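Alpha-14 giardin (Giardia lamblia, PDB 3CHJ) binds calcium ions and, in a calcium-dependent way, phospholipids, and may link the lipid bilayer to the underlying axoneme as an annexin of the cytoskeleton. Local coordinates at residues Ala14-Val19 against Arg45-Thr50; Asp200-His205 against Phe239-Cys244; Ala290-Cys295 against Ala306-Trp311. All blocks are in the same frame, centred on the assembly; numbering follows the deposited sequence.

Interaction 1: Ala14-Val19 against Arg45-Thr50; sequences AVVQKV and RNMQRT
Met47 packs on a patch of three valines, Val15, Val16 and Val19, and the apolar packing between them carries this contact. Its CG is anti to the backbone N (chi1 -176°), and turns about CB-CG and CG-SD carry SD toward Val19. CG touches Val15 CG1 at 3.7 Å, the two side chains crossing at about a right angle, and also meets CG2 of Val16 at 3.9 Å. Farther out, SD packs on Val19 CG2 at 4.0 Å, with the CE methyl close by. Val16 CG2 reaches on toward the methyl of Thr50, 4.4 Å from Thr50 CG2.

No hydrogen bond joins 14-19 to 45-50. The hydroxyl of Thr50 turns back into its own helix instead: OG1 donates to Asn46 O at 2.9 Å from above the carbonyl plane, and the same oxygen accepts from Thr50 N. Phe51 and Ile54 extend the Val16 side of the packing, while Leu32 and Ile35 of helix 31-38 cover Val19.

The segment axes approach to 9.6 Å and cross at -74°, a steep apolar helix crossing within the all-helical annexin fold, here joining helix 12-24 to helix 41-55.

Interaction 2: Asp200-His205 against Phe239-Cys244; sequences DFRQLH and FLYDPC
Tyr241 is held between His205 and Arg202, one on each face of its ring, where the last turn of helix 227-241 packs against helix 198-211 in the all-helical annexin fold. CG of Tyr241 is anti to the backbone N, and this swings the ring over helix 198-211.

His205 stacks face to face on it, the centroids 3.9 Å apart and the planes inclined by 25°. The tilt brings His205 CG to 3.3 Å from Tyr241 CE1, near the rim of the imidazole. His205 ND1 is hydrogen-bonded to NE2 of His237, which helps fix the rotation of the imidazole, and the phenol OH of Tyr241 is bonded to Lys206 NZ.

On the opposite face lies Arg202. Its aliphatic part comes first, CG lying 3.6 Å from Tyr241 CD1; a bend at chi3 then folds the guanidinium back over the ring. CZ stands 4.5 Å from the ring centroid, a cation-pi contact with the two planes 37° apart.

Beside this sandwich, Leu240 packs on Phe201. Leu240 CB is 3.5 Å from Phe201 CD2, and the CD1 methyl sits over one face of the phenyl ring in a CH-pi contact. Phe193 meets the Phe201 ring edge-to-face and carries the apolar layer into helix 186-195.

Just beyond Tyr241 the chain leaves helical geometry at Asp242, whose carboxylate N-caps the next helix through Cys244 N. The Tyr241 carbonyl, at this helix end, is taken up by Arg202: NH1 donates to Tyr241 O at 2.8 Å, the N-H...O angle 142°, while the same nitrogen lies over the centre of the tyrosine ring.

Interaction 3: Ala290-Cys295 against Ala306-Trp311; sequences AFDERC and AIKLLW
With chi1 at -179°, Phe291 sets its CG anti to the backbone N and sends its ring toward helix 301-310, and Trp311, its CG anti to the carbonyl carbon, brings the indole to meet it. Phe291 CZ lies 3.7 Å from Trp311 CD1, the phenyl ring and the five-membered ring inclined by 58°. The CG2 methyl of Ile307 comes to the edge of the phenyl ring, 4.0 Å from Phe291 CZ, and the same methyl touches Cys295 SG at 4.1 Å.

Lys308 closes the other side of the contact with its methylenes. Its CG sits 3.6 Å from Cys295 SG and 3.5 Å from Asp292 OD1, and CD lies against the Asp292 carboxylate. The ammonium does not pair with that carboxylate: Lys308 NZ is 6.1 Å from Asp292 OD1, which instead forms a salt bridge with Lys280. Lys280 NZ also bonds to the Lys308 carbonyl, so one lysine ties both helices together. Trp311 NE1, turned elsewhere, is bonded to Thr269 OG1.

These nearly antiparallel segments, at 165°, come from neighbouring helices of the fourth annexin repeat. No hydrogen bond passes directly between them, and the chemistry implies an interface built on aromatic, aliphatic and sulfur packing, with its charged rim joined through Lys280.

In the fold
From the N terminus, interaction 1 comes first: it brings helix 41-55 back against helix 12-24, with helix 31-38 on the connecting chain. Interaction 2 then closes a longer excursion, in which 33 residues separate 200-205 from 239-244. Interaction 3 is the shortest closure, a near hairpin of helices 291-298 and 301-310 in the fourth repeat. All three are in series, none nested or crossed. Interactions 1 and 2 lie on opposite sides of the chain's centre, their own centres 38 Å apart. Helices bridge the gaps: 243-254 runs from interaction 2 to Phe291 and Trp311, and 31-38 touches Lys18 and Val19 of interaction 1 and the outer side of segment 306-311.

Interaction 1: Ala14-Val19 against Arg45-Thr50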
loop_
_atom_site.group_PDB
_atom_site.type_symbol
_atom_site.label_atom_id
_atom_site.label_comp_id
_atom_site.label_asym_id
_atom_site.label_seq_id
_atom_site.Cartn_x
_atom_site.Cartn_y
_atom_site.Cartn_z
ATOM N N ALA A 14 -19.456 -18.178 16.679
ATOM C CA ALA A 14 -19.625 -16.982 17.505
ATOM C C ALA A 14 -19.219 -15.691 16.772
ATOM O O ALA A 14 -19.917 -14.668 16.846
ATOM C CB ALA A 14 -18.838 -17.133 18.804
ATOM N N VAL A 15 -18.101 -15.737 16.051
ATOM C CA VAL A 15 -17.659 -14.572 15.282
ATOM C C VAL A 15 -18.630 -14.261 14.127
ATOM O O VAL A 15 -18.920 -13.094 13.863
ATOM C CB VAL A 15 -16.186 -14.701 14.798
ATOM C CG1 VAL A 15 -15.780 -13.488 13.957
ATOM C CG2 VAL A 15 -15.262 -14.832 15.985
ATOM N N VAL A 16 -19.151 -15.301 13.476
ATOM C CA VAL A 16 -20.186 -15.136 12.450
ATOM C C VAL A 16 -21.410 -14.393 13.011
ATOM O O VAL A 16 -21.917 -13.446 12.385
ATOM C CB VAL A 16 -20.569 -16.500 11.809
ATOM C CG1 VAL A 16 -21.847 -16.402 10.968
ATOM C CG2 VAL A 16 -19.412 -17.013 10.950
ATOM N N GLN A 17 -21.874 -14.801 14.196
ATOM C CA GLN A 17 -23.046 -14.142 14.783
ATOM C C GLN A 17 -22.746 -12.683 15.137
ATOM O O GLN A 17 -23.622 -11.818 15.025
ATOM C CB GLN A 17 -23.633 -14.943 15.960
ATOM C CG GLN A 17 -22.794 -15.003 17.238
ATOM C CD GLN A 17 -23.146 -13.914 18.264
ATOM O OE1 GLN A 17 -24.261 -13.879 18.800
ATOM N NE2 GLN A 17 -22.182 -13.044 18.560
ATOM N N LYS A 18 -21.493 -12.402 15.494
ATOM C CA LYS A 18 -21.095 -11.031 15.803
ATOM C C LYS A 18 -21.153 -10.156 14.539
ATOM O O LYS A 18 -21.541 -8.977 14.595
ATOM C CB LYS A 18 -19.692 -10.997 16.405
ATOM C CG LYS A 18 -19.336 -9.651 16.995
ATOM C CD LYS A 18 -17.972 -9.682 17.688
ATOM C CE LYS A 18 -17.705 -8.378 18.416
ATOM N NZ LYS A 18 -16.290 -8.312 18.897
ATOM N N VAL A 19 -20.743 -10.738 13.412
ATOM C CA VAL A 19 -20.820 -10.080 12.106
ATOM C C VAL A 19 -22.281 -9.785 11.725
ATOM O O VAL A 19 -22.622 -8.656 11.363
ATOM C CB VAL A 19 -20.107 -10.920 11.004
ATOM C CG1 VAL A 19 -20.381 -10.366 9.609
ATOM C CG2 VAL A 19 -18.592 -10.969 11.286
ATOM N N ARG A 45 -10.555 -15.102 6.839
ATOM C CA ARG A 45 -11.008 -15.780 5.636
ATOM C C ARG A 45 -11.790 -17.046 5.974
ATOM O O ARG A 45 -12.803 -17.314 5.340
ATOM C CB ARG A 45 -9.865 -16.084 4.669
ATOM C CG ARG A 45 -10.369 -16.738 3.372
ATOM C CD ARG A 45 -9.236 -17.169 2.467
ATOM N NE ARG A 45 -8.353 -18.134 3.122
ATOM C CZ ARG A 45 -7.247 -18.626 2.571
ATOM N NH1 ARG A 45 -6.885 -18.239 1.359
ATOM N NH2 ARG A 45 -6.504 -19.495 3.240
ATOM N N ASN A 46 -11.339 -17.800 6.974
ATOM C CA ASN A 46 -12.095 -18.988 7.366
ATOM C C ASN A 46 -13.498 -18.619 7.820
ATOM O O ASN A 46 -14.477 -19.265 7.425
ATOM C CB ASN A 46 -11.390 -19.787 8.462
ATOM C CG ASN A 46 -12.177 -21.043 8.846
ATOM O OD1 ASN A 46 -12.584 -21.205 9.997
ATOM N ND2 ASN A 46 -12.443 -21.906 7.859
ATOM N N MET A 47 -13.583 -17.569 8.635
ATOM C CA MET A 47 -14.860 -17.059 9.121
ATOM C C MET A 47 -15.763 -16.623 7.966
ATOM O O MET A 47 -16.964 -16.910 7.970
ATOM C CB MET A 47 -14.623 -15.915 10.115
ATOM C CG MET A 47 -15.882 -15.353 10.766
ATOM S SD MET A 47 -16.658 -14.119 9.728
ATOM C CE MET A 47 -15.367 -12.859 9.672
ATOM N N GLN A 48 -15.201 -15.931 6.976
ATOM C CA GLN A 48 -15.984 -15.541 5.801
ATOM C C GLN A 48 -16.569 -16.749 5.048
ATOM O O GLN A 48 -17.749 -16.750 4.650
ATOM C CB GLN A 48 -15.155 -14.667 4.852
ATOM C CG GLN A 48 -15.854 -14.412 3.522
ATOM C CD GLN A 48 -15.402 -13.148 2.848
ATOM O OE1 GLN A 48 -14.619 -12.379 3.406
ATOM N NE2 GLN A 48 -15.906 -12.907 1.641
ATOM N N ARG A 49 -15.745 -17.774 4.866
ATOM C CA ARG A 49 -16.181 -19.003 4.219
ATOM C C ARG A 49 -17.290 -19.664 5.041
ATOM O O ARG A 49 -18.286 -20.137 4.494
ATOM C CB ARG A 49 -14.994 -19.952 4.033
ATOM C CG ARG A 49 -14.074 -19.587 2.869
ATOM C CD ARG A 49 -12.718 -20.272 3.037
ATOM N NE ARG A 49 -11.822 -20.045 1.906
ATOM C CZ ARG A 49 -10.631 -20.630 1.776
ATOM N NH1 ARG A 49 -10.202 -21.474 2.706
ATOM N NH2 ARG A 49 -9.881 -20.376 0.709
ATOM N N THR A 50 -17.132 -19.654 6.356
ATOM C CA THR A 50 -18.081 -20.293 7.278
ATOM C C THR A 50 -19.413 -19.528 7.343
ATOM O O THR A 50 -20.471 -20.128 7.558
ATOM C CB THR A 50 -17.447 -20.443 8.681
ATOM O OG1 THR A 50 -16.262 -21.241 8.571
ATOM C CG2 THR A 50 -18.397 -21.118 9.673
#

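Interaction 2: Asp200-His205 against Phe239-Cys244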
loop_
_atom_site.group_PDB
_atom_site.type_symbol
_atom_site.label_atom_id
_atom_site.label_comp_id
_atom_site.label_asym_id
_atom_site.label_seq_id
_atom_site.Cartn_x
_atom_site.Cartn_y
_atom_site.Cartn_z
ATOM N N ASP A 200 20.523 -1.295 2.076
ATOM C CA ASP A 200 21.347 -0.484 1.167
ATOM C C ASP A 200 20.722 0.868 0.830
ATOM O O ASP A 200 21.433 1.862 0.692
ATOM C CB ASP A 200 21.697 -1.245 -0.105
ATOM C CG ASP A 200 22.672 -2.382 0.148
ATOM O OD1 ASP A 200 23.319 -2.355 1.226
ATOM O OD2 ASP A 200 22.792 -3.273 -0.725
ATOM N N PHE A 201 19.398 0.896 0.672
ATOM C CA PHE A 201 18.729 2.158 0.369
ATOM C C PHE A 201 18.824 3.126 1.560
ATOM O O PHE A 201 19.073 4.343 1.378
ATOM C CB PHE A 201 17.267 1.941 -0.052
ATOM C CG PHE A 201 16.645 3.172 -0.611
ATOM C CD1 PHE A 201 16.825 3.507 -1.946
ATOM C CD2 PHE A 201 15.949 4.048 0.231
ATOM C CE1 PHE A 201 16.257 4.678 -2.473
ATOM C CE2 PHE A 201 15.398 5.229 -0.273
ATOM C CZ PHE A 201 15.554 5.542 -1.632
ATOM N N ARG A 202 18.642 2.587 2.768
ATOM C CA ARG A 202 18.784 3.400 3.973
ATOM C C ARG A 202 20.206 3.951 4.064
ATOM O O ARG A 202 20.391 5.142 4.323
ATOM C CB ARG A 202 18.387 2.622 5.221
ATOM C CG ARG A 202 16.868 2.429 5.338
ATOM C CD ARG A 202 16.466 1.575 6.522
ATOM N NE ARG A 202 17.045 2.067 7.781
ATOM C CZ ARG A 202 16.577 3.102 8.479
ATOM N NH1 ARG A 202 15.522 3.794 8.055
ATOM N NH2 ARG A 202 17.176 3.465 9.608
ATOM N N GLN A 203 21.187 3.108 3.762
ATOM C CA GLN A 203 22.586 3.539 3.781
ATOM C C GLN A 203 22.799 4.657 2.767
ATOM O O GLN A 203 23.369 5.702 3.094
ATOM C CB GLN A 203 23.522 2.350 3.535
ATOM C CG GLN A 203 24.998 2.645 3.700
ATOM C CD GLN A 203 25.868 1.426 3.466
ATOM O OE1 GLN A 203 25.433 0.284 3.631
ATOM N NE2 GLN A 203 27.116 1.671 3.050
ATOM N N LEU A 204 22.330 4.450 1.529
ATOM C CA LEU A 204 22.463 5.459 0.477
ATOM C C LEU A 204 21.819 6.807 0.873
ATOM O O LEU A 204 22.374 7.873 0.624
ATOM C CB LEU A 204 21.856 4.947 -0.841
ATOM C CG LEU A 204 22.143 5.846 -2.051
ATOM C CD1 LEU A 204 23.604 5.683 -2.549
ATOM C CD2 LEU A 204 21.128 5.561 -3.167
ATOM N N HIS A 205 20.621 6.741 1.462
ATOM C CA HIS A 205 19.928 7.929 1.962
ATOM C C HIS A 205 20.812 8.716 2.921
ATOM O O HIS A 205 20.963 9.930 2.761
ATOM C CB HIS A 205 18.609 7.512 2.619
ATOM C CG HIS A 205 17.895 8.608 3.357
ATOM N ND1 HIS A 205 16.652 9.069 2.976
ATOM C CD2 HIS A 205 18.214 9.283 4.489
ATOM C CE1 HIS A 205 16.241 9.988 3.836
ATOM N NE2 HIS A 205 17.174 10.143 4.758
ATOM N N PHE A 239 8.934 3.740 1.276
ATOM C CA PHE A 239 8.770 2.327 1.599
ATOM C C PHE A 239 10.094 1.676 1.971
ATOM O O PHE A 239 10.188 0.943 2.951
ATOM C CB PHE A 239 8.103 1.547 0.459
ATOM C CG PHE A 239 8.113 0.057 0.682
ATOM C CD1 PHE A 239 7.295 -0.504 1.659
ATOM C CD2 PHE A 239 8.950 -0.767 -0.066
ATOM C CE1 PHE A 239 7.306 -1.909 1.889
ATOM C CE2 PHE A 239 8.966 -2.167 0.149
ATOM C CZ PHE A 239 8.134 -2.716 1.127
ATOM N N LEU A 240 11.117 1.966 1.200
ATOM C CA LEU A 240 12.438 1.378 1.466
ATOM C C LEU A 240 12.979 1.946 2.773
ATOM O O LEU A 240 13.505 1.206 3.603
ATOM C CB LEU A 240 13.366 1.628 0.291
ATOM C CG LEU A 240 12.964 0.869 -0.984
ATOM C CD1 LEU A 240 13.726 1.394 -2.209
ATOM C CD2 LEU A 240 13.153 -0.644 -0.796
ATOM N N TYR A 241 12.779 3.235 2.998
ATOM C CA TYR A 241 13.385 3.889 4.149
ATOM C C TYR A 241 12.661 3.567 5.437
ATOM O O TYR A 241 13.302 3.210 6.426
ATOM C CB TYR A 241 13.473 5.397 3.952
ATOM C CG TYR A 241 14.453 6.015 4.911
ATOM C CD1 TYR A 241 15.821 5.859 4.706
ATOM C CD2 TYR A 241 14.017 6.731 6.006
ATOM C CE1 TYR A 241 16.747 6.396 5.577
ATOM C CE2 TYR A 241 14.949 7.280 6.910
ATOM C CZ TYR A 241 16.312 7.114 6.657
ATOM O OH TYR A 241 17.254 7.650 7.523
ATOM N N ASP A 242 11.335 3.711 5.434
ATOM C CA ASP A 242 10.508 3.390 6.612
ATOM C C ASP A 242 9.045 3.226 6.171
ATOM O O ASP A 242 8.379 4.238 5.923
ATOM C CB ASP A 242 10.577 4.493 7.645
ATOM C CG ASP A 242 9.868 4.127 8.954
ATOM O OD1 ASP A 242 8.992 3.226 8.959
ATOM O OD2 ASP A 242 10.178 4.768 9.978
ATOM N N PRO A 243 8.572 1.971 6.036
ATOM C CA PRO A 243 7.182 1.719 5.630
ATOM C C PRO A 243 6.116 2.563 6.326
ATOM O O PRO A 243 5.114 2.894 5.683
ATOM C CB PRO A 243 6.989 0.235 5.938
ATOM C CG PRO A 243 8.361 -0.345 5.614
ATOM C CD PRO A 243 9.315 0.690 6.195
ATOM N N CYS A 244 6.301 2.922 7.598
ATOM C CA CYS A 244 5.295 3.739 8.308
ATOM C C CYS A 244 5.167 5.134 7.707
ATOM O O CYS A 244 4.064 5.696 7.626
ATOM C CB CYS A 244 5.573 3.818 9.812
ATOM S SG CYS A 244 5.318 2.241 10.633
#

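Interaction 3: Ala290-Cys295 against Ala306-Trp311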
loop_
_atom_site.group_PDB
_atom_site.type_symbol
_atom_site.label_atom_id
_atom_site.label_comp_id
_atom_site.label_asym_id
_atom_site.label_seq_id
_atom_site.Cartn_x
_atom_site.Cartn_y
_atom_site.Cartn_z
ATOM N N ALA A 290 -2.654 16.144 13.392
ATOM C CA ALA A 290 -2.984 14.767 13.795
ATOM C C ALA A 290 -3.787 14.063 12.717
ATOM O O ALA A 290 -4.698 14.641 12.133
ATOM C CB ALA A 290 -3.783 14.758 15.111
ATOM N N PHE A 291 -3.452 12.803 12.474
ATOM C CA PHE A 291 -4.191 11.963 11.528
ATOM C C PHE A 291 -5.681 11.978 11.807
ATOM O O PHE A 291 -6.489 12.140 10.877
ATOM C CB PHE A 291 -3.666 10.522 11.620
ATOM C CG PHE A 291 -4.345 9.548 10.670
ATOM C CD1 PHE A 291 -3.791 9.276 9.424
ATOM C CD2 PHE A 291 -5.523 8.893 11.044
ATOM C CE1 PHE A 291 -4.410 8.379 8.558
ATOM C CE2 PHE A 291 -6.150 8.003 10.181
ATOM C CZ PHE A 291 -5.601 7.746 8.937
ATOM N N ASP A 292 -6.047 11.816 13.082
ATOM C CA ASP A 292 -7.469 11.730 13.426
ATOM C C ASP A 292 -8.191 13.025 13.090
ATOM O O ASP A 292 -9.366 13.003 12.730
ATOM C CB ASP A 292 -7.664 11.356 14.903
ATOM C CG ASP A 292 -7.331 9.899 15.201
ATOM O OD1 ASP A 292 -7.086 9.100 14.259
ATOM O OD2 ASP A 292 -7.299 9.550 16.405
ATOM N N GLU A 293 -7.487 14.153 13.197
ATOM C CA GLU A 293 -8.101 15.445 12.900
ATOM C C GLU A 293 -8.354 15.610 11.408
ATOM O O GLU A 293 -9.412 16.090 11.002
ATOM C CB GLU A 293 -7.232 16.577 13.440
ATOM C CG GLU A 293 -7.827 17.961 13.276
ATOM C CD GLU A 293 -6.875 19.055 13.738
ATOM O OE1 GLU A 293 -6.375 18.969 14.886
ATOM O OE2 GLU A 293 -6.631 19.986 12.947
ATOM N N ARG A 294 -7.387 15.205 10.584
ATOM C CA ARG A 294 -7.590 15.193 9.142
ATOM C C ARG A 294 -8.728 14.244 8.749
ATOM O O ARG A 294 -9.593 14.588 7.952
ATOM C CB ARG A 294 -6.292 14.833 8.396
ATOM C CG ARG A 294 -6.406 14.964 6.880
ATOM C CD ARG A 294 -6.602 16.431 6.450
ATOM N NE ARG A 294 -6.813 16.554 5.012
ATOM C CZ ARG A 294 -5.826 16.615 4.122
ATOM N NH1 ARG A 294 -4.561 16.569 4.523
ATOM N NH2 ARG A 294 -6.104 16.723 2.833
ATOM N N CYS A 295 -8.732 13.058 9.338
ATOM C CA CYS A 295 -9.777 12.077 9.069
ATOM C C CYS A 295 -11.171 12.614 9.443
ATOM O O CYS A 295 -12.136 12.400 8.696
ATOM C CB CYS A 295 -9.460 10.778 9.810
ATOM S SG CYS A 295 -10.355 9.342 9.185
ATOM N N ALA A 306 -14.073 3.959 11.089
ATOM C CA ALA A 306 -13.390 2.712 10.754
ATOM C C ALA A 306 -11.940 2.934 10.337
ATOM O O ALA A 306 -11.058 2.177 10.750
ATOM C CB ALA A 306 -14.148 1.950 9.659
ATOM N N ILE A 307 -11.701 3.944 9.496
ATOM C CA ILE A 307 -10.342 4.269 9.080
ATOM C C ILE A 307 -9.498 4.654 10.295
ATOM O O ILE A 307 -8.386 4.125 10.469
ATOM C CB ILE A 307 -10.318 5.379 7.998
ATOM C CG1 ILE A 307 -11.035 4.914 6.727
ATOM C CG2 ILE A 307 -8.871 5.867 7.704
ATOM C CD1 ILE A 307 -10.454 3.651 6.027
ATOM N N LYS A 308 -10.045 5.512 11.166
ATOM C CA LYS A 308 -9.330 5.942 12.392
ATOM C C LYS A 308 -9.000 4.741 13.268
ATOM O O LYS A 308 -7.870 4.625 13.770
ATOM C CB LYS A 308 -10.160 6.943 13.211
ATOM C CG LYS A 308 -10.139 8.352 12.657
ATOM C CD LYS A 308 -10.789 9.352 13.589
ATOM C CE LYS A 308 -12.317 9.248 13.524
ATOM N NZ LYS A 308 -13.004 10.432 14.133
ATOM N N LEU A 309 -9.966 3.829 13.437
ATOM C CA LEU A 309 -9.759 2.667 14.299
ATOM C C LEU A 309 -8.725 1.684 13.732
ATOM O O LEU A 309 -7.881 1.152 14.453
ATOM C CB LEU A 309 -11.104 1.953 14.536
ATOM C CG LEU A 309 -11.100 0.775 15.506
ATOM C CD1 LEU A 309 -10.504 1.167 16.846
ATOM C CD2 LEU A 309 -12.536 0.281 15.667
ATOM N N LEU A 310 -8.773 1.434 12.427
ATOM C CA LEU A 310 -7.830 0.484 11.825
ATOM C C LEU A 310 -6.399 0.949 11.982
ATOM O O LEU A 310 -5.495 0.129 12.179
ATOM C CB LEU A 310 -8.141 0.307 10.333
ATOM C CG LEU A 310 -9.363 -0.587 10.100
ATOM C CD1 LEU A 310 -9.879 -0.434 8.644
ATOM C CD2 LEU A 310 -9.056 -2.036 10.415
ATOM N N TRP A 311 -6.191 2.262 11.908
ATOM C CA TRP A 311 -4.862 2.819 12.023
ATOM C C TRP A 311 -4.424 3.065 13.464
ATOM O O TRP A 311 -3.313 3.543 13.709
ATOM C CB TRP A 311 -4.775 4.096 11.184
ATOM C CG TRP A 311 -4.592 3.811 9.743
ATOM C CD1 TRP A 311 -5.482 4.051 8.726
ATOM C CD2 TRP A 311 -3.431 3.250 9.142
ATOM N NE1 TRP A 311 -4.932 3.655 7.517
ATOM C CE2 TRP A 311 -3.669 3.167 7.751
ATOM C CE3 TRP A 311 -2.212 2.779 9.647
ATOM C CZ2 TRP A 311 -2.725 2.653 6.865
ATOM C CZ3 TRP A 311 -1.282 2.270 8.772
ATOM C CH2 TRP A 311 -1.535 2.208 7.397
#